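Local atomic coordinates of cystathionine beta-lyases/cystathionine gamma-synthases (Corynebacterium glutamicum, PDB entry 5X5H), a protein that probably makes L,L-cystathionine and succinate from O-succinyl-L-homoserine and L-cysteine with pyridoxal 5'-phosphate as cofactor, a step of methionine biosynthesis. Residues P31-T36 with G56-V61; Y52-N57 with G236-V241; A62-V67 with G76-S81; T86-R91 with E226-M231; G207-V212 with G334-L339. All blocks are in the same frame, centred on the assembly; numbering follows the deposited sequence.

Contact 1: P31-T36 with G56-V61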
# COMPACT_ATOMS: atom_id res chain seq x y z
N PRO A 31 0.82 4.82 12.27
CA PRO A 31 0.03 5.16 11.06
C PRO A 31 0.98 5.40 9.88
O PRO A 31 2.16 5.77 10.08
CB PRO A 31 -0.67 6.47 11.45
CG PRO A 31 -0.72 6.45 12.98
CD PRO A 31 0.55 5.78 13.39
N ILE A 32 0.46 5.19 8.67
CA ILE A 32 1.13 5.45 7.42
C ILE A 32 0.77 6.87 7.01
O ILE A 32 -0.42 7.09 6.59
CB ILE A 32 0.86 4.38 6.37
CG1 ILE A 32 1.33 3.04 6.91
CG2 ILE A 32 1.61 4.74 5.10
CD1 ILE A 32 0.82 1.89 6.04
N TYR A 33 1.65 7.85 7.20
CA TYR A 33 1.31 9.22 6.88
C TYR A 33 1.65 9.55 5.44
O TYR A 33 2.62 10.19 5.11
CB TYR A 33 2.09 10.16 7.84
CG TYR A 33 1.57 10.14 9.27
CD1 TYR A 33 0.47 10.91 9.57
CD2 TYR A 33 2.04 9.32 10.26
CE1 TYR A 33 -0.04 10.91 10.83
CE2 TYR A 33 1.52 9.30 11.54
CZ TYR A 33 0.46 10.09 11.80
OH TYR A 33 -0.13 10.06 13.07
N ALA A 34 0.79 9.06 4.56
CA ALA A 34 0.90 9.33 3.12
C ALA A 34 0.38 10.67 2.69
O ALA A 34 -0.73 10.84 2.18
CB ALA A 34 0.24 8.17 2.30
N SER A 35 1.21 11.63 3.08
CA SER A 35 0.98 13.04 2.92
C SER A 35 2.28 13.65 2.59
O SER A 35 3.30 13.35 3.29
CB SER A 35 0.43 13.74 4.14
OG SER A 35 -0.89 13.37 4.47
N THR A 36 2.37 14.56 1.63
CA THR A 36 3.64 15.25 1.34
C THR A 36 3.81 16.45 2.25
O THR A 36 4.95 16.95 2.35
CB THR A 36 3.65 15.74 -0.09
OG1 THR A 36 2.50 16.56 -0.28
CG2 THR A 36 3.58 14.59 -1.05
N GLY A 56 11.08 15.49 6.60
CA GLY A 56 10.74 14.64 7.72
C GLY A 56 9.34 14.11 7.65
O GLY A 56 8.43 14.88 7.28
N ASN A 57 9.11 12.85 8.06
CA ASN A 57 7.73 12.31 8.20
C ASN A 57 7.71 11.37 9.35
O ASN A 57 8.65 10.53 9.47
CB ASN A 57 7.38 11.63 6.85
CG ASN A 57 6.01 11.00 6.85
OD1 ASN A 57 5.78 10.02 7.52
ND2 ASN A 57 5.15 11.53 5.99
N PRO A 58 6.65 11.30 10.16
CA PRO A 58 6.65 10.44 11.34
C PRO A 58 6.81 8.97 11.07
O PRO A 58 7.32 8.19 11.92
CB PRO A 58 5.38 10.77 12.04
CG PRO A 58 4.74 11.82 11.27
CD PRO A 58 5.43 12.13 10.05
N THR A 59 6.26 8.48 9.96
CA THR A 59 6.33 7.05 9.64
C THR A 59 7.78 6.66 9.35
O THR A 59 8.24 5.62 9.81
CB THR A 59 5.46 6.69 8.46
OG1 THR A 59 4.09 7.12 8.66
CG2 THR A 59 5.53 5.20 8.14
N ILE A 60 8.51 7.54 8.71
CA ILE A 60 9.97 7.31 8.41
C ILE A 60 10.75 7.45 9.70
O ILE A 60 11.62 6.60 10.01
CB ILE A 60 10.45 8.31 7.34
CG1 ILE A 60 9.61 8.14 6.08
CG2 ILE A 60 11.95 8.15 7.10
CD1 ILE A 60 9.92 9.16 4.96
N VAL A 61 10.48 8.43 10.52
CA VAL A 61 11.22 8.63 11.79
C VAL A 61 11.02 7.45 12.71
O VAL A 61 11.96 7.01 13.39
CB VAL A 61 10.81 9.97 12.43
CG1 VAL A 61 11.37 10.04 13.85
CG2 VAL A 61 11.35 11.09 11.59
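Ile32 and Thr59 bring the two backbones nearest, 5.9 Å between their CA atoms, where the irregular run 31-36 crosses the start of helix 58-70. Successive inverse gamma turns centred on Tyr33 and Ala34 kink that run, and the carbonyls of Pro31 and Tyr33 both accept bonds from the helix start. The hydroxyl of Thr59 sits between two backbone groups: OG1 donates to Pro31 O at 2.8 Å and accepts from Tyr33 N at 2.9 Å, the latter nearly straight (166°). Two residues before it, Asn57 is the N-cap. Its OD1 takes the hydrogen of Thr59 N, while ND2 reaches Tyr33 O at 3.0 Å, lying in the carbonyl plane. With CG anti to the backbone N (chi1 178°), the amide extends from the helix start to the kinked run. Between these polar grips Pro58 lays CG over one face of the Tyr33 ring, 4.2 Å from the centroid, a CH-pi contact displaced toward the ring's rim, and Thr59 OG1 lies at the edge of the same ring. Tyr25 of the second subunit meets the ring edge to face, and Asn29 of that subunit bonds Ser35 OG. Two short side chains thus bind three backbone groups of a buried run that lacks regular structure, and the Asn57 amide, with one end capping the helix and the other on Tyr33, is fixed in its rotation.

Contact 2: Y52-N57 with G236-V241; sequences YTRVGN and GPIPSV. With PLP (pyridoxal-5'-phosphate), chain B.
Van der Waals packing of two buried loops behind a phosphate-binding site joins Tyr52-Asn57, which leads into helix 58-70, to Gly236-Val241, which connects helices 222-235 and 241-251. The site belongs to a neighbouring subunit, as in the shared active sites of trans-sulfuration enzymes of PLP fold type I. Tyr52 and Arg54 reach out of their own chain to the PLP of chain B. Tyr52 OH gives a very short bond of 2.5 Å to phosphate O1P, which lies in the plane of the phenol ring. Arg54 meets the phosphate edge-on with two donors, NE to O3P at 2.8 Å and NH1 to O1P at 2.8 Å, the second straighter (162° against 141°). O1P therefore takes two bonds from this chain, and Gly82, Met83, Ser201 and Thr203 of the third subunit bind the same cofactor. A bend at chi3 (35°) turns the guanidinium back toward the Tyr52 ring, whose CE2 lies over one of its faces. NH2 is held by Gly233 O. Behind this group, Gly236 CA packs 3.7 Å from Arg54 CD, at the positive-phi residue that ends helix 222-235. Ile238 fits under the turn, with CG2 against Arg54 O and CD1 near Thr53 CG2, the two side chains crossing at about a right angle. At the far end, the Val241 methyl CG1 rests 3.4 Å from Asn57 OD1.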
# COMPACT_ATOMS: atom_id res chain seq x y z
N TYR A 52 7.11 18.88 5.67
CA TYR A 52 7.14 18.48 4.27
C TYR A 52 7.88 17.15 4.30
O TYR A 52 8.94 17.04 4.92
CB TYR A 52 7.90 19.50 3.43
CG TYR A 52 7.87 19.20 1.97
CD1 TYR A 52 6.69 19.35 1.20
CD2 TYR A 52 9.00 18.85 1.29
CE1 TYR A 52 6.71 19.03 -0.17
CE2 TYR A 52 9.02 18.53 -0.04
CZ TYR A 52 7.88 18.70 -0.79
OH TYR A 52 7.84 18.51 -2.15
N THR A 53 7.33 16.08 3.65
CA THR A 53 7.88 14.73 3.87
C THR A 53 9.33 14.55 3.47
O THR A 53 10.03 13.83 4.13
CB THR A 53 6.88 13.78 3.21
OG1 THR A 53 5.76 13.67 4.09
CG2 THR A 53 7.47 12.35 2.96
N ARG A 54 9.81 15.25 2.44
CA ARG A 54 11.24 15.14 2.13
C ARG A 54 12.13 15.64 3.25
O ARG A 54 13.23 15.11 3.49
CB ARG A 54 11.52 15.97 0.85
CG ARG A 54 13.04 15.99 0.57
CD ARG A 54 13.47 16.47 -0.76
NE ARG A 54 12.75 17.49 -1.36
CZ ARG A 54 12.76 18.79 -1.05
NH1 ARG A 54 12.00 19.60 -1.69
NH2 ARG A 54 13.47 19.25 -0.05
N VAL A 55 11.66 16.58 4.07
CA VAL A 55 12.39 17.05 5.26
C VAL A 55 12.17 16.26 6.51
O VAL A 55 12.88 16.39 7.51
CB VAL A 55 12.10 18.59 5.43
CG1 VAL A 55 12.51 19.06 6.74
CG2 VAL A 55 12.78 19.30 4.25
N GLY A 56 11.08 15.49 6.60
CA GLY A 56 10.74 14.64 7.72
C GLY A 56 9.34 14.11 7.65
O GLY A 56 8.43 14.88 7.28
N ASN A 57 9.11 12.85 8.06
CA ASN A 57 7.73 12.31 8.20
C ASN A 57 7.71 11.37 9.35
O ASN A 57 8.65 10.53 9.47
CB ASN A 57 7.38 11.63 6.85
CG ASN A 57 6.01 11.00 6.85
OD1 ASN A 57 5.78 10.02 7.52
ND2 ASN A 57 5.15 11.53 5.99
N GLY A 236 17.48 14.68 -1.09
CA GLY A 236 16.21 14.04 -1.24
C GLY A 236 16.17 12.57 -1.62
O GLY A 236 15.12 12.17 -2.12
N PRO A 237 17.10 11.69 -1.31
CA PRO A 237 16.93 10.24 -1.54
C PRO A 237 16.18 9.64 -0.38
O PRO A 237 16.78 8.83 0.40
CB PRO A 237 18.33 9.77 -1.69
CG PRO A 237 19.12 10.57 -0.80
CD PRO A 237 18.48 11.93 -0.82
N ILE A 238 14.95 10.04 -0.24
CA ILE A 238 14.18 9.64 0.94
C ILE A 238 13.28 8.44 0.61
O ILE A 238 12.78 8.26 -0.53
CB ILE A 238 13.28 10.74 1.45
CG1 ILE A 238 12.25 11.27 0.41
CG2 ILE A 238 14.17 11.90 1.93
CD1 ILE A 238 10.99 11.56 1.19
N PRO A 239 13.04 7.54 1.61
CA PRO A 239 12.15 6.40 1.38
C PRO A 239 10.70 6.85 1.28
O PRO A 239 10.30 7.88 1.84
CB PRO A 239 12.33 5.55 2.63
CG PRO A 239 12.91 6.42 3.59
CD PRO A 239 13.44 7.65 2.99
N SER A 240 9.89 6.09 0.58
CA SER A 240 8.44 6.18 0.67
C SER A 240 7.94 5.86 2.07
O SER A 240 8.51 5.01 2.81
CB SER A 240 7.87 5.04 -0.23
OG SER A 240 6.50 4.88 -0.11
N VAL A 241 6.84 6.44 2.50
CA VAL A 241 6.24 6.11 3.78
C VAL A 241 5.75 4.68 3.76
O VAL A 241 5.76 3.98 4.78
CB VAL A 241 5.14 7.05 4.28
CG1 VAL A 241 5.68 8.44 4.50
CG2 VAL A 241 3.96 7.04 3.32
N1 PLP B . 11.29 22.21 -8.49
C2 PLP B . 10.22 22.92 -8.22
C2A PLP B . 9.82 23.95 -9.22
C3 PLP B . 9.44 22.58 -7.17
O3 PLP B . 8.28 23.26 -6.85
C4 PLP B . 9.78 21.53 -6.29
C4A PLP B . 8.92 21.20 -5.15
C5 PLP B . 11.03 20.88 -6.50
C6 PLP B . 11.73 21.26 -7.63
C5A PLP B . 11.60 19.82 -5.57
O4P PLP B . 10.86 18.56 -5.68
P PLP B . 10.72 17.60 -4.42
O1P PLP B . 10.04 18.39 -3.32
O2P PLP B . 9.89 16.50 -5.05
O3P PLP B . 12.12 17.11 -4.04

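Contact 3: A62-V67 with G76-S81; sequences ALEQTV and GRAFSS. With PLP (pyridoxal-5'-phosphate), chain C.
Glu64 carries the contact, reaching from helix 58-70 across Gly76 to the backbone of strand 75-79. Its chain is extended beyond CG, which takes the carboxylate past Gly76 O to the next residues of the strand. OE2 accepts from Ala78 N at 2.8 Å with an N-H...O angle of 164°; the amide arrives on the anti side of the oxygen, tilted out of the carboxylate plane. Gln232 NE2 also donates to OE2, and to Ala78 O. OE1 is served mainly by water. Water 1 lies 2.8 Å from OE1 and accepts from Arg77 NH1, while water 2, again 2.8 Å from OE1, lies 3.1 Å from Gly76 O. The direct Glu64 OE1 to Arg77 NH1 approach is a long salt bridge of 3.9 Å, with the two flat groups turned almost perpendicular (84°). Water 1 bridges it in the guanidinium plane; the stronger partner of Arg77 is Asp225, bound through NH2. Within the helix, Ala62 O takes both Thr66 N and Thr66 OG1, from opposite faces of its plane. At Gly76 the helix comes close, its CA 4.9 Å from that of Glu64. The axes of helix 62-67 and strand 76-79 pass 6.8 Å apart at 126°. Leu63 and Val67 continue onto strand 215-219 and helix 241-251, Arg77 leans on helix 222-235, and beyond the strand Ser81, N-cap of helix 82-93, lines the pocket of the PLP in chain C.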
# COMPACT_ATOMS: atom_id res chain seq x y z
N ALA A 62 9.86 6.81 12.70
CA ALA A 62 9.65 5.58 13.51
C ALA A 62 10.65 4.50 13.16
O ALA A 62 11.27 3.86 14.04
CB ALA A 62 8.20 5.10 13.47
N LEU A 63 10.82 4.28 11.86
CA LEU A 63 11.83 3.32 11.39
C LEU A 63 13.25 3.67 11.81
O LEU A 63 13.99 2.82 12.38
CB LEU A 63 11.75 3.16 9.90
CG LEU A 63 12.87 2.35 9.24
CD1 LEU A 63 12.93 0.91 9.72
CD2 LEU A 63 12.81 2.47 7.76
N GLU A 64 13.60 4.91 11.59
CA GLU A 64 14.92 5.44 11.94
C GLU A 64 15.26 5.24 13.37
O GLU A 64 16.35 4.75 13.78
CB GLU A 64 14.97 6.96 11.64
CG GLU A 64 14.98 7.24 10.16
CD GLU A 64 14.92 8.73 9.76
OE1 GLU A 64 14.54 9.59 10.64
OE2 GLU A 64 15.20 9.07 8.57
N GLN A 65 14.31 5.53 14.26
CA GLN A 65 14.53 5.42 15.70
C GLN A 65 14.66 4.00 16.13
O GLN A 65 15.37 3.67 17.08
CB GLN A 65 13.41 6.16 16.45
CG GLN A 65 13.48 7.67 16.25
CD GLN A 65 14.69 8.30 16.79
OE1 GLN A 65 15.57 8.84 16.07
NE2 GLN A 65 14.85 8.16 18.10
N THR A 66 13.97 3.07 15.47
CA THR A 66 13.99 1.68 15.77
C THR A 66 15.40 1.15 15.45
O THR A 66 16.05 0.51 16.26
CB THR A 66 12.95 0.87 15.07
OG1 THR A 66 11.63 1.39 15.28
CG2 THR A 66 12.94 -0.56 15.57
N VAL A 67 15.86 1.31 14.21
CA VAL A 67 17.19 0.80 13.87
C VAL A 67 18.32 1.47 14.71
O VAL A 67 19.27 0.77 15.12
CB VAL A 67 17.43 0.91 12.37
CG1 VAL A 67 18.88 0.42 11.99
CG2 VAL A 67 16.39 0.10 11.58
N GLY A 76 19.62 8.00 13.80
CA GLY A 76 19.42 7.24 12.62
C GLY A 76 18.73 8.02 11.54
O GLY A 76 17.83 8.80 11.80
N ARG A 77 19.10 7.81 10.26
CA ARG A 77 18.42 8.43 9.15
C ARG A 77 18.30 7.47 7.99
O ARG A 77 19.29 6.74 7.70
CB ARG A 77 19.08 9.70 8.66
CG ARG A 77 19.27 10.83 9.74
CD ARG A 77 17.96 11.51 10.07
NE ARG A 77 18.16 12.42 11.20
CZ ARG A 77 17.22 13.12 11.81
NH1 ARG A 77 16.00 13.08 11.37
NH2 ARG A 77 17.53 13.86 12.86
N ALA A 78 17.13 7.41 7.36
CA ALA A 78 16.78 6.48 6.31
C ALA A 78 16.80 7.10 4.97
O ALA A 78 16.58 8.28 4.72
CB ALA A 78 15.44 5.87 6.56
N PHE A 79 17.09 6.24 3.98
CA PHE A 79 17.30 6.60 2.61
C PHE A 79 16.61 5.58 1.65
O PHE A 79 16.30 4.48 2.08
CB PHE A 79 18.81 6.70 2.27
CG PHE A 79 19.50 7.76 3.12
CD1 PHE A 79 19.40 9.07 2.81
CD2 PHE A 79 20.07 7.41 4.35
CE1 PHE A 79 19.98 10.08 3.60
CE2 PHE A 79 20.66 8.34 5.15
CZ PHE A 79 20.56 9.67 4.80
N SER A 80 16.53 5.96 0.37
CA SER A 80 15.82 5.18 -0.60
C SER A 80 16.47 3.80 -0.87
O SER A 80 15.80 2.93 -1.44
CB SER A 80 15.85 5.87 -1.98
OG SER A 80 15.47 7.17 -1.90
N SER A 81 17.78 3.64 -0.60
CA SER A 81 18.49 2.38 -0.87
C SER A 81 19.73 2.43 -0.04
O SER A 81 20.20 3.45 0.44
CB SER A 81 18.75 2.17 -2.37
OG SER A 81 19.72 3.19 -2.78
N1 PLP C . 26.10 -3.24 1.05
C2 PLP C . 25.99 -4.55 1.01
C2A PLP C . 26.89 -5.33 1.91
C3 PLP C . 24.98 -5.12 0.32
O3 PLP C . 24.79 -6.48 0.27
C4 PLP C . 24.08 -4.35 -0.45
C4A PLP C . 23.00 -5.01 -1.21
C5 PLP C . 24.31 -2.96 -0.53
C6 PLP C . 25.33 -2.46 0.26
C5A PLP C . 23.50 -2.01 -1.42
O4P PLP C . 22.14 -1.81 -0.89
P PLP C . 20.93 -1.54 -1.88
O1P PLP C . 20.85 -2.72 -2.83
O2P PLP C . 19.81 -1.43 -0.86
O3P PLP C . 21.20 -0.21 -2.59
O HOH W 1 14.33 12.01 9.19
O HOH W 2 15.45 10.02 13.27

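Contact 4: T86-R91 with E226-M231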
# COMPACT_ATOMS: atom_id res chain seq x y z
N THR A 86 24.92 5.16 1.20
CA THR A 86 26.41 5.15 1.05
C THR A 86 26.81 6.45 0.36
O THR A 86 27.76 7.12 0.81
CB THR A 86 26.84 3.93 0.22
OG1 THR A 86 26.48 2.71 0.93
CG2 THR A 86 28.34 3.89 -0.04
N ASP A 87 26.15 6.83 -0.70
CA ASP A 87 26.48 8.05 -1.40
C ASP A 87 26.40 9.28 -0.52
O ASP A 87 27.29 10.13 -0.51
CB ASP A 87 25.54 8.16 -2.58
CG ASP A 87 25.76 9.40 -3.39
OD1 ASP A 87 26.85 9.47 -4.05
OD2 ASP A 87 24.87 10.33 -3.50
N ILE A 88 25.34 9.38 0.26
CA ILE A 88 25.19 10.51 1.19
C ILE A 88 26.29 10.48 2.22
O ILE A 88 26.89 11.56 2.49
CB ILE A 88 23.82 10.45 1.91
CG1 ILE A 88 22.66 10.71 0.94
CG2 ILE A 88 23.77 11.48 3.04
CD1 ILE A 88 22.69 12.01 0.19
N LEU A 89 26.63 9.34 2.81
CA LEU A 89 27.67 9.32 3.82
C LEU A 89 28.99 9.72 3.19
O LEU A 89 29.78 10.52 3.76
CB LEU A 89 27.72 7.94 4.53
CG LEU A 89 28.23 7.65 5.88
CD1 LEU A 89 27.93 8.71 6.89
CD2 LEU A 89 27.84 6.20 6.14
N PHE A 90 29.30 9.29 1.98
CA PHE A 90 30.49 9.65 1.26
C PHE A 90 30.55 11.18 1.11
O PHE A 90 31.61 11.83 1.24
CB PHE A 90 30.66 9.03 -0.13
CG PHE A 90 31.04 7.58 -0.20
CD1 PHE A 90 31.37 6.80 0.88
CD2 PHE A 90 30.97 6.98 -1.41
CE1 PHE A 90 31.69 5.42 0.72
CE2 PHE A 90 31.30 5.64 -1.57
CZ PHE A 90 31.67 4.91 -0.51
N ARG A 91 29.43 11.81 0.73
CA ARG A 91 29.39 13.24 0.44
C ARG A 91 29.52 14.04 1.67
O ARG A 91 29.91 15.21 1.52
CB ARG A 91 28.10 13.55 -0.38
CG ARG A 91 28.25 12.95 -1.76
CD ARG A 91 26.87 12.85 -2.37
NE ARG A 91 26.58 14.11 -2.99
CZ ARG A 91 25.46 14.40 -3.64
NH1 ARG A 91 24.52 13.50 -3.73
NH2 ARG A 91 25.40 15.52 -4.32
N GLU A 226 23.05 15.77 12.19
CA GLU A 226 22.60 17.00 11.55
C GLU A 226 22.94 17.02 10.06
O GLU A 226 22.14 17.50 9.26
CB GLU A 226 23.27 18.24 12.24
CG GLU A 226 22.71 18.54 13.60
CD GLU A 226 23.63 19.51 14.39
OE1 GLU A 226 24.75 19.93 13.95
OE2 GLU A 226 23.27 19.68 15.57
N GLU A 227 24.14 16.60 9.66
CA GLU A 227 24.53 16.60 8.25
C GLU A 227 23.69 15.51 7.50
O GLU A 227 23.29 15.80 6.36
CB GLU A 227 26.02 16.28 8.09
CG GLU A 227 26.96 17.37 8.66
CD GLU A 227 26.51 18.73 8.14
OE1 GLU A 227 26.41 18.91 6.88
OE2 GLU A 227 26.07 19.58 8.97
N LEU A 228 23.43 14.37 8.10
CA LEU A 228 22.55 13.30 7.43
C LEU A 228 21.19 13.89 7.20
O LEU A 228 20.61 13.70 6.14
CB LEU A 228 22.52 12.06 8.29
CG LEU A 228 23.82 11.23 8.29
CD1 LEU A 228 23.82 10.29 9.46
CD2 LEU A 228 23.95 10.47 6.98
N LEU A 229 20.63 14.59 8.19
CA LEU A 229 19.32 15.24 8.00
C LEU A 229 19.33 16.29 6.94
O LEU A 229 18.43 16.36 6.11
CB LEU A 229 18.86 15.81 9.36
CG LEU A 229 17.55 16.61 9.31
CD1 LEU A 229 16.41 15.74 8.90
CD2 LEU A 229 17.28 17.20 10.69
N PHE A 230 20.39 17.15 6.91
CA PHE A 230 20.55 18.17 5.94
C PHE A 230 20.55 17.55 4.58
O PHE A 230 19.87 18.00 3.64
CB PHE A 230 21.84 18.96 6.16
CG PHE A 230 22.16 19.91 5.06
CD1 PHE A 230 21.51 21.14 5.04
CD2 PHE A 230 22.92 19.55 3.94
CE1 PHE A 230 21.72 22.03 3.98
CE2 PHE A 230 23.11 20.45 2.89
CZ PHE A 230 22.49 21.65 2.91
N MET A 231 21.29 16.45 4.40
CA MET A 231 21.37 15.86 3.10
C MET A 231 20.11 15.05 2.69
O MET A 231 19.74 15.01 1.51
CB MET A 231 22.62 14.92 3.01
CG MET A 231 23.89 15.64 3.16
SD MET A 231 24.36 16.78 1.85
CE MET A 231 25.32 15.66 0.83
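Ile88 and Met231 form the tight part of this helix-helix packing, their side chains running past each other in opposite directions. Methyl CG2 of Ile88 presses on Met231 CB at 3.6 Å, and CD1 flanks the same carbon. The Met231 chain bends at chi2 and chi3 (-68° and -91°), which carries CE to Arg91 CB at 3.7 Å, so that Met231 touches both Ile88 and Arg91, three residues apart. Packing is slacker at the other end. There Leu228 offers CD2 to Ile88 CG2 at 4.1 Å and to Leu89 CD1 at 4.4 Å, and Phe79 of the neighbouring strand also touches both Ile88 and Leu228. The axes of 86-91 and 226-231 stay 10.1 Å apart and cross at 121°, an apolar contact between helices 82-93 and 222-235. Toward solvent, the exposed Glu226 and Glu227 make no contact with 86-91, though Glu227 touches Ile92 further along the helix. Charge lies at the margin: Arg91 NH1 makes a salt bridge of 3.2 Å to Asp87 OD2 one turn earlier, the donor approaching on the syn side and tilted from the carboxylate plane. NH2 of Arg91 pairs with Asp87 of the third subunit, and the reciprocal pair forms as well. The chemistry is therefore divided, with methyl, methylene and thioether groups joining the two helices inside one chain, while the Arg91 and Asp87 charges link helix 82-93 to the third subunit.

Contact 5: G207-V212 with G334-L339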
# COMPACT_ATOMS: atom_id res chain seq x y z
N GLY A 207 14.49 -5.45 6.47
CA GLY A 207 13.16 -5.70 5.92
C GLY A 207 12.76 -7.12 5.92
O GLY A 207 11.66 -7.47 6.28
N GLY A 208 13.67 -7.94 5.36
CA GLY A 208 13.56 -9.40 5.48
C GLY A 208 12.67 -10.16 4.57
O GLY A 208 12.58 -11.37 4.64
N HIS A 209 11.88 -9.43 3.75
CA HIS A 209 10.77 -10.02 2.93
C HIS A 209 10.92 -9.73 1.45
O HIS A 209 9.99 -9.99 0.66
CB HIS A 209 9.42 -9.70 3.51
CG HIS A 209 9.26 -10.13 4.93
ND1 HIS A 209 8.44 -11.18 5.37
CD2 HIS A 209 9.82 -9.60 6.01
CE1 HIS A 209 8.64 -11.29 6.68
NE2 HIS A 209 9.44 -10.32 7.10
N SER A 210 12.14 -9.27 1.05
CA SER A 210 12.45 -9.07 -0.35
C SER A 210 11.48 -8.24 -1.09
O SER A 210 11.17 -8.54 -2.24
CB SER A 210 12.65 -10.39 -1.08
OG SER A 210 13.71 -11.13 -0.37
N ASP A 211 10.89 -7.25 -0.43
CA ASP A 211 9.85 -6.42 -1.03
C ASP A 211 9.99 -4.96 -0.90
O ASP A 211 9.10 -4.18 -1.34
CB ASP A 211 8.46 -6.86 -0.62
CG ASP A 211 8.21 -6.79 0.84
OD1 ASP A 211 9.06 -6.34 1.66
OD2 ASP A 211 7.07 -7.19 1.30
N VAL A 212 11.06 -4.49 -0.32
CA VAL A 212 11.29 -3.04 -0.14
C VAL A 212 12.81 -2.78 -0.24
O VAL A 212 13.58 -3.34 0.54
CB VAL A 212 10.68 -2.46 1.15
CG1 VAL A 212 10.84 -3.34 2.35
CG2 VAL A 212 11.18 -1.09 1.43
N GLY A 334 19.08 -12.06 2.26
CA GLY A 334 18.52 -11.66 3.54
C GLY A 334 17.02 -11.71 3.64
O GLY A 334 16.50 -11.30 4.70
N GLY A 335 16.38 -12.28 2.69
CA GLY A 335 14.95 -12.56 2.81
C GLY A 335 14.67 -13.89 3.39
O GLY A 335 15.52 -14.75 3.58
N VAL A 336 13.39 -14.08 3.75
CA VAL A 336 12.93 -15.35 4.32
C VAL A 336 13.12 -16.49 3.34
O VAL A 336 13.35 -17.64 3.78
CB VAL A 336 11.48 -15.30 4.79
CG1 VAL A 336 11.31 -14.37 5.98
CG2 VAL A 336 10.51 -14.93 3.67
N GLU A 337 13.06 -16.25 2.05
CA GLU A 337 13.29 -17.28 1.01
C GLU A 337 14.79 -17.41 0.75
O GLU A 337 15.56 -16.41 0.70
CB GLU A 337 12.54 -16.89 -0.24
CG GLU A 337 13.12 -15.80 -1.14
CD GLU A 337 13.17 -14.36 -0.59
OE1 GLU A 337 12.33 -14.00 0.35
OE2 GLU A 337 14.04 -13.57 -1.08
N SER A 338 15.17 -18.65 0.49
CA SER A 338 16.60 -18.91 0.12
C SER A 338 16.88 -18.56 -1.35
O SER A 338 16.11 -18.83 -2.24
CB SER A 338 16.86 -20.42 0.29
OG SER A 338 16.85 -20.80 1.67
N LEU A 339 18.05 -17.94 -1.51
CA LEU A 339 18.51 -17.49 -2.84
C LEU A 339 19.93 -17.94 -3.05
O LEU A 339 20.69 -18.08 -2.12
CB LEU A 339 18.40 -15.96 -2.98
CG LEU A 339 17.06 -15.27 -2.73
CD1 LEU A 339 17.30 -13.73 -2.90
CD2 LEU A 339 16.02 -15.77 -3.66
O HOH W 3 14.67 -12.75 6.64
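Two glycine-bearing loops meet beside the cofactor site, one shortly after Lys204, the predicted PLP-attachment residue, in the loop between strands 197-201 and 215-219, the other leading into strand 339-341. Ser210 and Glu337 make the strong link: OG donates to OE2 at 2.6 Å, using the syn lone pair of the carboxylate. Glu337 reaches the serine by placing CG between its backbone N and carbonyl carbon (chi1 77°) and bending again at chi2. Elsewhere the loops touch through backbone. Gly208 and Gly335 bring their CA atoms to 4.4 Å, and Gly208 O gathers several partners: a weak bond from Val336 N at 3.0 Å, a CA-H...O contact from Gly335 CA at 3.2 Å, and water 3, which also donates to Gly334 O at 3.0 Å. Gly334 O in turn receives a CA-H...O contact from Gly208. Ser210 OG lies 3.7 Å from Gly335 CA; Gly208 and Gly334 adopt positive phi. Val336 lays methyl CG1 over one face of the His209 ring, near its rim, at 4.1 Å from the plane. Asp211 is bound by Arg249 and Tyr245 of the fourth subunit. Around the contact, His209 and Val336 both lean on Arg257 of helix 254-273, Val212 packs on helix 241-251, and Leu339 pairs with Ser366 as the second loop enters the five-stranded sheet.

Contacts 1 and 2 share Gly56 and Asn57, and their centres lie 8 Å apart; Thr53 OG1 and N bond Ser35 O and Thr36 O between them. Helix 58-70 carries contact 1 on to contact 3, 12 Å away between centres. Contacts 3 and 4 lie in the chain loop closed by contact 2 and touch it, through Pro237 O on Ser80 N at 2.9 Å and Pro237 on Ile88. Phe79 joins contact 3 to contact 4. Two PLP sites are involved: contact 2 reaches that of another subunit, whereas Ser81 of contact 3 lines the chain's own, about 9 Å at the nearest atoms from Gly334 of contact 5. Contact 5 touches none of the others; its nearest, contact 3, is 18 Å away between centres.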